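Local structure of GCN5 like acetylase + bromodomain (Cryptosporidium parvum, 4LDF) at residues Q20-F34 with Y95-M109. The protein is a GCN5-family protein, probably a histone H3 acetyltransferase, of which this chain is the bromodomain, a helical bundle of the acetyl-lysine-reading family. Residues are numbered along the deposited sequence; the frame is centred on the assembly and turned at random. Where two conformers were deposited one is given.
Sequences QLLDTLSRHENAWPF and YTKYANQLEAFIWPM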
ATOM      1  N   GLN A  20      -5.170   2.260  10.223  1.00 19.13           N
ATOM      2  CA  GLN A  20      -4.621   1.193  11.072  1.00 17.83           C
ATOM      3  C   GLN A  20      -4.206  -0.077  10.315  1.00 19.05           C
ATOM      4  O   GLN A  20      -3.264  -0.775  10.726  1.00 17.95           O
ATOM      5  CB  GLN A  20      -5.526   0.895  12.270  1.00 19.46           C
ATOM      6  CG  GLN A  20      -5.554   2.045  13.281  1.00 30.82           C
ATOM      7  CD  GLN A  20      -6.298   1.690  14.541  1.00 40.05           C
ATOM      8  OE1 GLN A  20      -6.389   0.528  14.945  1.00 32.33           O
ATOM      9  NE2 GLN A  20      -6.828   2.696  15.199  1.00 30.99           N
ATOM     10  N   LEU A  21      -4.896  -0.366   9.205  1.00 15.42           N
ATOM     11  CA  LEU A  21      -4.538  -1.471   8.308  1.00 13.82           C
ATOM     12  C   LEU A  21      -3.165  -1.128   7.693  1.00 15.05           C
ATOM     13  O   LEU A  21      -2.276  -1.966   7.650  1.00 14.89           O
ATOM     14  CB  LEU A  21      -5.611  -1.618   7.215  1.00 12.71           C
ATOM     15  CG  LEU A  21      -5.377  -2.592   6.071  1.00 17.19           C
ATOM     16  CD1 LEU A  21      -6.703  -3.135   5.554  1.00 16.17           C
ATOM     17  CD2 LEU A  21      -4.625  -1.938   4.912  1.00 18.04           C
ATOM     18  N   LEU A  22      -3.012   0.104   7.248  1.00 13.99           N
ATOM     19  CA  LEU A  22      -1.793   0.610   6.629  1.00 15.14           C
ATOM     20  C   LEU A  22      -0.658   0.635   7.637  1.00 19.47           C
ATOM     21  O   LEU A  22       0.453   0.255   7.290  1.00 18.86           O
ATOM     22  CB  LEU A  22      -2.028   1.980   6.015  1.00 15.17           C
ATOM     23  CG  LEU A  22      -2.891   2.023   4.744  1.00 18.22           C
ATOM     24  CD1 LEU A  22      -3.380   3.441   4.508  1.00 19.98           C
ATOM     25  CD2 LEU A  22      -2.117   1.516   3.512  1.00 16.33           C
ATOM     26  N   ASP A  23      -0.963   1.005   8.897  1.00 18.39           N
ATOM     27  CA  ASP A  23      -0.002   0.979   9.999  1.00 18.68           C
ATOM     28  C   ASP A  23       0.421  -0.465  10.278  1.00 21.69           C
ATOM     29  O   ASP A  23       1.610  -0.718  10.337  1.00 22.00           O
ATOM     30  CB  ASP A  23      -0.522   1.693  11.267  1.00 19.54           C
ATOM     31  CG  ASP A  23       0.592   2.058  12.245  1.00 28.45           C
ATOM     32  OD1 ASP A  23       0.441   1.774  13.446  1.00 29.98           O
ATOM     33  OD2 ASP A  23       1.637   2.591  11.792  1.00 31.78           O
ATOM     34  N   THR A  24      -0.532  -1.417  10.348  1.00 16.76           N
ATOM     35  CA  THR A  24      -0.199  -2.837  10.525  1.00 16.25           C
ATOM     36  C   THR A  24       0.730  -3.296   9.396  1.00 18.61           C
ATOM     37  O   THR A  24       1.764  -3.926   9.665  1.00 16.96           O
ATOM     38  CB  THR A  24      -1.476  -3.714  10.577  1.00 22.07           C
ATOM     39  OG1 THR A  24      -2.136  -3.447  11.801  1.00 18.54           O
ATOM     40  CG2 THR A  24      -1.161  -5.229  10.514  1.00 16.80           C
ATOM     41  N   LEU A  25       0.340  -2.986   8.136  1.00 16.14           N
ATOM     42  CA  LEU A  25       1.115  -3.325   6.950  1.00 15.78           C
ATOM     43  C   LEU A  25       2.525  -2.771   7.025  1.00 18.98           C
ATOM     44  O   LEU A  25       3.469  -3.537   6.855  1.00 17.99           O
ATOM     45  CB  LEU A  25       0.410  -2.898   5.647  1.00 15.59           C
ATOM     46  CG  LEU A  25       1.162  -3.176   4.344  1.00 19.83           C
ATOM     47  CD1 LEU A  25       1.193  -4.689   3.997  1.00 20.31           C
ATOM     48  CD2 LEU A  25       0.567  -2.379   3.190  1.00 19.36           C
ATOM     49  N   SER A  26       2.674  -1.462   7.284  0.50 17.34           N
ATOM     50  CA  SER A  26       3.980  -0.785   7.366  0.50 17.93           C
ATOM     51  C   SER A  26       4.915  -1.336   8.435  0.50 21.10           C
ATOM     52  O   SER A  26       6.125  -1.333   8.222  0.50 20.64           O
ATOM     53  CB  SER A  26       3.811   0.722   7.544  0.50 22.10           C
ATOM     54  OG  SER A  26       3.080   1.007   8.723  0.50 32.42           O
ATOM     55  N   ARG A  27       4.364  -1.810   9.574  1.00 18.11           N
ATOM     56  CA  ARG A  27       5.147  -2.367  10.689  1.00 17.25           C
ATOM     57  C   ARG A  27       5.762  -3.728  10.373  1.00 21.64           C
ATOM     58  O   ARG A  27       6.709  -4.135  11.056  1.00 22.08           O
ATOM     59  CB  ARG A  27       4.345  -2.388  12.000  1.00 17.22           C
ATOM     60  CG  ARG A  27       3.956  -0.980  12.461  1.00 21.92           C
ATOM     61  CD  ARG A  27       3.054  -1.017  13.665  1.00 37.94           C
ATOM     62  NE  ARG A  27       3.292   0.128  14.539  1.00 52.63           N
ATOM     63  CZ  ARG A  27       4.320   0.232  15.376  1.00 68.36           C
ATOM     64  NH1 ARG A  27       4.457   1.305  16.134  1.00 61.78           N
ATOM     65  NH2 ARG A  27       5.218  -0.742  15.461  1.00 56.95           N
ATOM     66  N   HIS A  28       5.263  -4.415   9.335  1.00 17.06           N
ATOM     67  CA  HIS A  28       5.869  -5.678   8.894  1.00 18.16           C
ATOM     68  C   HIS A  28       7.298  -5.339   8.443  1.00 21.65           C
ATOM     69  O   HIS A  28       7.481  -4.397   7.680  1.00 19.15           O
ATOM     70  CB  HIS A  28       5.100  -6.293   7.709  1.00 18.57           C
ATOM     71  CG  HIS A  28       5.474  -7.719   7.440  1.00 21.97           C
ATOM     72  ND1 HIS A  28       6.719  -8.063   6.944  1.00 23.66           N
ATOM     73  CD2 HIS A  28       4.725  -8.841   7.549  1.00 23.66           C
ATOM     74  CE1 HIS A  28       6.701  -9.374   6.803  1.00 22.73           C
ATOM     75  NE2 HIS A  28       5.514  -9.884   7.138  1.00 23.31           N
ATOM     76  N   GLU A  29       8.301  -6.083   8.929  1.00 19.43           N
ATOM     77  CA  GLU A  29       9.719  -5.840   8.591  1.00 18.46           C
ATOM     78  C   GLU A  29      10.014  -5.688   7.078  1.00 23.09           C
ATOM     79  O   GLU A  29      10.833  -4.851   6.724  1.00 22.53           O
ATOM     80  CB  GLU A  29      10.634  -6.895   9.241  1.00 19.25           C
ATOM     81  CG  GLU A  29      10.524  -8.298   8.663  1.00 24.99           C
ATOM     82  CD  GLU A  29      11.548  -9.319   9.126  1.00 35.32           C
ATOM     83  OE1 GLU A  29      11.673 -10.364   8.454  1.00 29.62           O
ATOM     84  OE2 GLU A  29      12.221  -9.086  10.155  1.00 26.23           O
ATOM     85  N   ASN A  30       9.318  -6.461   6.211  1.00 19.52           N
ATOM     86  CA  ASN A  30       9.468  -6.462   4.744  1.00 19.41           C
ATOM     87  C   ASN A  30       8.643  -5.417   3.998  1.00 23.05           C
ATOM     88  O   ASN A  30       8.664  -5.380   2.766  1.00 24.28           O
ATOM     89  CB  ASN A  30       9.253  -7.872   4.168  1.00 16.27           C
ATOM     90  CG  ASN A  30      10.288  -8.847   4.665  1.00 28.52           C
ATOM     91  OD1 ASN A  30      11.406  -8.471   5.038  1.00 26.73           O
ATOM     92  ND2 ASN A  30       9.936 -10.112   4.728  1.00 20.58           N
ATOM     93  N   ALA A  31       7.960  -4.550   4.742  1.00 18.94           N
ATOM     94  CA  ALA A  31       7.161  -3.455   4.195  1.00 18.64           C
ATOM     95  C   ALA A  31       8.012  -2.233   3.882  1.00 19.87           C
ATOM     96  O   ALA A  31       7.529  -1.296   3.232  1.00 19.12           O
ATOM     97  CB  ALA A  31       6.062  -3.085   5.170  1.00 19.28           C
ATOM     98  N   TRP A  32       9.275  -2.238   4.336  1.00 17.53           N
ATOM     99  CA  TRP A  32      10.195  -1.128   4.128  1.00 17.48           C
ATOM    100  C   TRP A  32      10.263  -0.549   2.681  1.00 23.07           C
ATOM    101  O   TRP A  32      10.243   0.678   2.585  1.00 23.30           O
ATOM    102  CB  TRP A  32      11.565  -1.374   4.772  1.00 15.24           C
ATOM    103  CG  TRP A  32      12.432  -2.358   4.048  1.00 16.10           C
ATOM    104  CD1 TRP A  32      12.573  -3.690   4.318  1.00 18.83           C
ATOM    105  CD2 TRP A  32      13.250  -2.088   2.897  1.00 15.83           C
ATOM    106  NE1 TRP A  32      13.443  -4.264   3.415  1.00 18.12           N
ATOM    107  CE2 TRP A  32      13.837  -3.312   2.504  1.00 19.39           C
ATOM    108  CE3 TRP A  32      13.581  -0.917   2.185  1.00 17.22           C
ATOM    109  CZ2 TRP A  32      14.709  -3.405   1.408  1.00 18.89           C
ATOM    110  CZ3 TRP A  32      14.409  -1.018   1.078  1.00 18.71           C
ATOM    111  CH2 TRP A  32      14.976  -2.248   0.708  1.00 19.30           C
ATOM    112  N   PRO A  33      10.259  -1.337   1.560  1.00 21.06           N
ATOM    113  CA  PRO A  33      10.311  -0.703   0.224  1.00 21.22           C
ATOM    114  C   PRO A  33       9.018  -0.001  -0.189  1.00 26.69           C
ATOM    115  O   PRO A  33       8.975   0.599  -1.272  1.00 26.84           O
ATOM    116  CB  PRO A  33      10.560  -1.893  -0.727  1.00 22.40           C
ATOM    117  CG  PRO A  33      10.912  -3.027   0.104  1.00 26.29           C
ATOM    118  CD  PRO A  33      10.272  -2.809   1.420  1.00 22.47           C
ATOM    119  N   PHE A  34       7.956  -0.102   0.642  1.00 20.99           N
ATOM    120  CA  PHE A  34       6.640   0.460   0.326  1.00 19.52           C
ATOM    121  C   PHE A  34       6.242   1.618   1.253  1.00 22.91           C
ATOM    122  O   PHE A  34       5.196   2.221   1.033  1.00 21.85           O
ATOM    123  CB  PHE A  34       5.567  -0.658   0.381  1.00 21.08           C
ATOM    124  CG  PHE A  34       5.904  -1.931  -0.380  1.00 22.49           C
ATOM    125  CD1 PHE A  34       6.584  -2.974   0.239  1.00 24.35           C
ATOM    126  CD2 PHE A  34       5.516  -2.092  -1.710  1.00 25.67           C
ATOM    127  CE1 PHE A  34       6.956  -4.114  -0.480  1.00 25.44           C
ATOM    128  CE2 PHE A  34       5.822  -3.266  -2.410  1.00 28.20           C
ATOM    129  CZ  PHE A  34       6.543  -4.271  -1.792  1.00 25.94           C
ATOM    130  N   TYR A  95      11.770  -7.795  -4.082  1.00 22.65           N
ATOM    131  CA  TYR A  95      10.588  -6.947  -4.013  1.00 21.67           C
ATOM    132  C   TYR A  95       9.311  -7.646  -4.453  1.00 24.58           C
ATOM    133  O   TYR A  95       8.252  -7.331  -3.911  1.00 23.13           O
ATOM    134  CB  TYR A  95      10.813  -5.624  -4.757  1.00 21.72           C
ATOM    135  CG  TYR A  95      12.055  -4.896  -4.297  1.00 24.02           C
ATOM    136  CD1 TYR A  95      13.152  -4.749  -5.140  1.00 25.48           C
ATOM    137  CD2 TYR A  95      12.167  -4.420  -2.987  1.00 24.93           C
ATOM    138  CE1 TYR A  95      14.325  -4.128  -4.702  1.00 26.48           C
ATOM    139  CE2 TYR A  95      13.330  -3.797  -2.539  1.00 25.97           C
ATOM    140  CZ  TYR A  95      14.407  -3.650  -3.402  1.00 33.67           C
ATOM    141  OH  TYR A  95      15.543  -3.008  -2.979  1.00 34.07           O
ATOM    142  N   THR A  96       9.395  -8.609  -5.402  1.00 21.27           N
ATOM    143  CA  THR A  96       8.204  -9.360  -5.825  1.00 21.30           C
ATOM    144  C   THR A  96       7.836 -10.325  -4.697  1.00 24.12           C
ATOM    145  O   THR A  96       6.652 -10.530  -4.428  1.00 22.91           O
ATOM    146  CB  THR A  96       8.431 -10.083  -7.165  1.00 24.12           C
ATOM    147  OG1 THR A  96       8.524  -9.099  -8.195  1.00 18.29           O
ATOM    148  CG2 THR A  96       7.319 -11.112  -7.495  1.00 21.78           C
ATOM    149  N   LYS A  97       8.858 -10.913  -4.057  1.00 19.85           N
ATOM    150  CA  LYS A  97       8.690 -11.845  -2.946  1.00 20.38           C
ATOM    151  C   LYS A  97       8.026 -11.130  -1.762  1.00 23.18           C
ATOM    152  O   LYS A  97       7.104 -11.683  -1.156  1.00 20.59           O
ATOM    153  CB  LYS A  97      10.060 -12.437  -2.545  1.00 24.31           C
ATOM    154  CG  LYS A  97       9.964 -13.790  -1.855  1.00 41.11           C
ATOM    155  N   TYR A  98       8.467  -9.884  -1.460  1.00 20.45           N
ATOM    156  CA  TYR A  98       7.881  -9.104  -0.376  1.00 20.52           C
ATOM    157  C   TYR A  98       6.435  -8.746  -0.741  1.00 22.93           C
ATOM    158  O   TYR A  98       5.539  -8.964   0.072  1.00 20.87           O
ATOM    159  CB  TYR A  98       8.676  -7.818  -0.089  1.00 22.11           C
ATOM    160  CG  TYR A  98      10.116  -7.970   0.360  1.00 25.62           C
ATOM    161  CD1 TYR A  98      10.551  -9.124   1.010  1.00 27.64           C
ATOM    162  CD2 TYR A  98      11.024  -6.927   0.205  1.00 27.61           C
ATOM    163  CE1 TYR A  98      11.873  -9.256   1.444  1.00 28.98           C
ATOM    164  CE2 TYR A  98      12.343  -7.039   0.654  1.00 29.37           C
ATOM    165  CZ  TYR A  98      12.759  -8.202   1.285  1.00 38.58           C
ATOM    166  OH  TYR A  98      14.063  -8.328   1.704  1.00 40.50           O
ATOM    167  N   ALA A  99       6.214  -8.224  -1.969  1.00 19.72           N
ATOM    168  CA  ALA A  99       4.893  -7.839  -2.473  1.00 19.38           C
ATOM    169  C   ALA A  99       3.849  -8.941  -2.314  1.00 20.76           C
ATOM    170  O   ALA A  99       2.731  -8.633  -1.903  1.00 21.14           O
ATOM    171  CB  ALA A  99       4.974  -7.404  -3.930  1.00 20.51           C
ATOM    172  N   ASN A 100       4.205 -10.205  -2.659  1.00 15.57           N
ATOM    173  CA  ASN A 100       3.356 -11.404  -2.571  1.00 15.28           C
ATOM    174  C   ASN A 100       3.087 -11.760  -1.096  1.00 19.47           C
ATOM    175  O   ASN A 100       1.938 -11.985  -0.709  1.00 20.86           O
ATOM    176  CB  ASN A 100       4.033 -12.596  -3.317  1.00 17.78           C
ATOM    177  CG  ASN A 100       3.974 -12.504  -4.832  1.00 23.83           C
ATOM    178  OD1 ASN A 100       3.263 -11.691  -5.396  1.00 20.21           O
ATOM    179  ND2 ASN A 100       4.683 -13.364  -5.528  1.00 15.79           N
ATOM    180  N   GLN A 101       4.152 -11.747  -0.277  1.00 16.38           N
ATOM    181  CA  GLN A 101       4.100 -12.013   1.158  1.00 16.33           C
ATOM    182  C   GLN A 101       3.213 -10.998   1.869  1.00 18.13           C
ATOM    183  O   GLN A 101       2.317 -11.405   2.599  1.00 18.04           O
ATOM    184  CB  GLN A 101       5.518 -12.010   1.763  1.00 17.49           C
ATOM    185  CG  GLN A 101       5.515 -12.242   3.277  1.00 24.09           C
ATOM    186  CD  GLN A 101       6.846 -12.013   3.919  1.00 30.97           C
ATOM    187  OE1 GLN A 101       7.572 -11.075   3.587  1.00 26.67           O
ATOM    188  NE2 GLN A 101       7.162 -12.833   4.909  1.00 26.20           N
ATOM    189  N   LEU A 102       3.402  -9.689   1.592  1.00 14.98           N
ATOM    190  CA  LEU A 102       2.652  -8.643   2.277  1.00 13.93           C
ATOM    191  C   LEU A 102       1.207  -8.559   1.865  1.00 15.77           C
ATOM    192  O   LEU A 102       0.382  -8.233   2.698  1.00 15.73           O
ATOM    193  CB  LEU A 102       3.333  -7.271   2.188  1.00 14.17           C
ATOM    194  CG  LEU A 102       4.797  -7.157   2.628  1.00 18.30           C
ATOM    195  CD1 LEU A 102       5.447  -5.989   1.980  1.00 17.57           C
ATOM    196  CD2 LEU A 102       4.922  -7.036   4.097  1.00 20.74           C
ATOM    197  N   GLU A 103       0.896  -8.819   0.583  1.00 12.86           N
ATOM    198  CA  GLU A 103      -0.485  -8.785   0.095  1.00 12.59           C
ATOM    199  C   GLU A 103      -1.289  -9.892   0.760  1.00 19.85           C
ATOM    200  O   GLU A 103      -2.378  -9.625   1.264  1.00 20.61           O
ATOM    201  CB  GLU A 103      -0.526  -8.898  -1.437  1.00 13.74           C
ATOM    202  CG  GLU A 103      -1.881  -8.552  -2.025  1.00 17.99           C
ATOM    203  CD  GLU A 103      -1.975  -8.689  -3.529  1.00 25.05           C
ATOM    204  OE1 GLU A 103      -2.995  -9.219  -4.019  1.00 30.67           O
ATOM    205  OE2 GLU A 103      -0.990  -8.346  -4.213  1.00 15.74           O
ATOM    206  N   ALA A 104      -0.711 -11.112   0.842  1.00 18.07           N
ATOM    207  CA  ALA A 104      -1.327 -12.264   1.496  1.00 18.76           C
ATOM    208  C   ALA A 104      -1.481 -11.997   2.990  1.00 24.01           C
ATOM    209  O   ALA A 104      -2.499 -12.365   3.567  1.00 23.70           O
ATOM    210  CB  ALA A 104      -0.475 -13.510   1.277  1.00 19.62           C
ATOM    211  N   PHE A 105      -0.485 -11.332   3.610  1.00 20.85           N
ATOM    212  CA  PHE A 105      -0.503 -10.999   5.041  1.00 19.59           C
ATOM    213  C   PHE A 105      -1.632 -10.004   5.387  1.00 21.93           C
ATOM    214  O   PHE A 105      -2.323 -10.208   6.385  1.00 20.61           O
ATOM    215  CB  PHE A 105       0.877 -10.442   5.477  1.00 20.47           C
ATOM    216  CG  PHE A 105       0.909  -9.645   6.762  1.00 21.99           C
ATOM    217  CD1 PHE A 105       0.991 -10.285   7.995  1.00 24.58           C
ATOM    218  CD2 PHE A 105       0.895  -8.249   6.739  1.00 22.64           C
ATOM    219  CE1 PHE A 105       1.017  -9.546   9.185  1.00 25.40           C
ATOM    220  CE2 PHE A 105       0.953  -7.513   7.925  1.00 25.50           C
ATOM    221  CZ  PHE A 105       0.992  -8.163   9.142  1.00 24.23           C
ATOM    222  N   ILE A 106      -1.806  -8.941   4.567  1.00 16.70           N
ATOM    223  CA  ILE A 106      -2.784  -7.860   4.811  1.00 15.85           C
ATOM    224  C   ILE A 106      -4.223  -8.068   4.301  1.00 16.37           C
ATOM    225  O   ILE A 106      -5.143  -7.422   4.823  1.00 13.44           O
ATOM    226  CB  ILE A 106      -2.210  -6.458   4.437  1.00 18.40           C
ATOM    227  CG1 ILE A 106      -2.800  -5.314   5.313  1.00 19.39           C
ATOM    228  CG2 ILE A 106      -2.367  -6.163   2.943  1.00 20.91           C
ATOM    229  CD1 ILE A 106      -2.470  -5.371   6.841  1.00 17.24           C
ATOM    230  N   TRP A 107      -4.414  -8.943   3.292  1.00 14.71           N
ATOM    231  CA  TRP A 107      -5.737  -9.235   2.709  1.00 14.84           C
ATOM    232  C   TRP A 107      -6.790  -9.665   3.751  1.00 19.42           C
ATOM    233  O   TRP A 107      -7.902  -9.138   3.667  1.00 20.12           O
ATOM    234  CB  TRP A 107      -5.669 -10.155   1.474  1.00 13.65           C
ATOM    235  CG  TRP A 107      -6.231  -9.521   0.226  1.00 15.35           C
ATOM    236  CD1 TRP A 107      -7.285  -9.970  -0.522  1.00 18.22           C
ATOM    237  CD2 TRP A 107      -5.756  -8.328  -0.427  1.00 15.61           C
ATOM    238  NE1 TRP A 107      -7.527  -9.107  -1.564  1.00 17.10           N
ATOM    239  CE2 TRP A 107      -6.592  -8.102  -1.544  1.00 19.24           C
ATOM    240  CE3 TRP A 107      -4.737  -7.393  -0.142  1.00 17.12           C
ATOM    241  CZ2 TRP A 107      -6.441  -6.979  -2.379  1.00 19.19           C
ATOM    242  CZ3 TRP A 107      -4.552  -6.323  -1.002  1.00 18.78           C
ATOM    243  CH2 TRP A 107      -5.401  -6.122  -2.104  1.00 19.31           C
ATOM    244  N   PRO A 108      -6.482 -10.530   4.763  1.00 16.91           N
ATOM    245  CA  PRO A 108      -7.490 -10.830   5.802  1.00 17.22           C
ATOM    246  C   PRO A 108      -8.014  -9.569   6.517  1.00 20.24           C
ATOM    247  O   PRO A 108      -9.218  -9.473   6.737  1.00 20.85           O
ATOM    248  CB  PRO A 108      -6.725 -11.715   6.796  1.00 18.49           C
ATOM    249  CG  PRO A 108      -5.664 -12.349   6.005  1.00 23.60           C
ATOM    250  CD  PRO A 108      -5.242 -11.297   5.011  1.00 19.46           C
ATOM    251  N   MET A 109      -7.121  -8.621   6.883  1.00 16.02           N
ATOM    252  CA  MET A 109      -7.512  -7.372   7.570  1.00 14.81           C
ATOM    253  C   MET A 109      -8.374  -6.494   6.654  1.00 18.38           C
ATOM    254  O   MET A 109      -9.284  -5.839   7.138  1.00 19.95           O
ATOM    255  CB  MET A 109      -6.266  -6.589   8.045  1.00 16.24           C
ATOM    256  CG  MET A 109      -6.589  -5.382   8.917  1.00 18.07           C
ATOM    257  SD  MET A 109      -5.129  -4.688   9.707  1.00 20.48           S
ATOM    258  CE  MET A 109      -5.914  -3.698  10.954  1.00 17.57           C
TER
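Asn-30 and Gln-101 form the one hydrogen bond between the segments: Asn-30 ND2 reaches Gln-101 OE1 at 2.8 Å with an N-H...O angle of 168°, arriving in the plane of the Gln-101 carbonyl, on a lone pair of OE1. Gln-101 can extend this far because its CG stands anti to the backbone N (chi1 178°) and the chain runs on extended. Within 20-34, the backbone N of Asn-30 donates in the ring plane to His-28 ND1 at 3.1 Å, which restrains the imidazole's rotation.

Rings carry much of the rest of the contact. His-28 turns an edge to Phe-105 in a T-shaped pair (planes at 73°), its CD2 lying over the centre of the phenyl ring. Leu-102 forks, sending CD1 to Phe-34 CE1 (3.4 Å) and CD2 over one imidazole face in a CH-pi contact, 3.6 Å from the His-28 ring centroid. Asn-30 CB packs similarly over a face of Tyr-98, while Pro-33 CG meets the edge of Tyr-95 at CD2 (3.6 Å).

Aliphatic packing joins helices 14-27 and 93-110, whose local axes run roughly antiparallel, 10.3 Å apart. Leu-25 CD1 rests between Leu-102 CB and Ile-106 CB, Leu-21 CG meets Ile-106 CG1 at 3.8 Å, and Met-109 SD lies 3.6 Å from Leu-21 CA.

The contact thus joins the first and last helices of the left-handed bromodomain bundle. By family pattern, Trp-32, Pro-33 and Phe-34 form the WPF shelf and Tyr-95, beside a bound glycerol, is the likely gatekeeper; Pro-33 joins them at the rim of the probable acetyl-lysine pocket. Apolar packing dominates, the directional bonds being consistent with His-28 and Asn-30 orienting the start of the ZA loop.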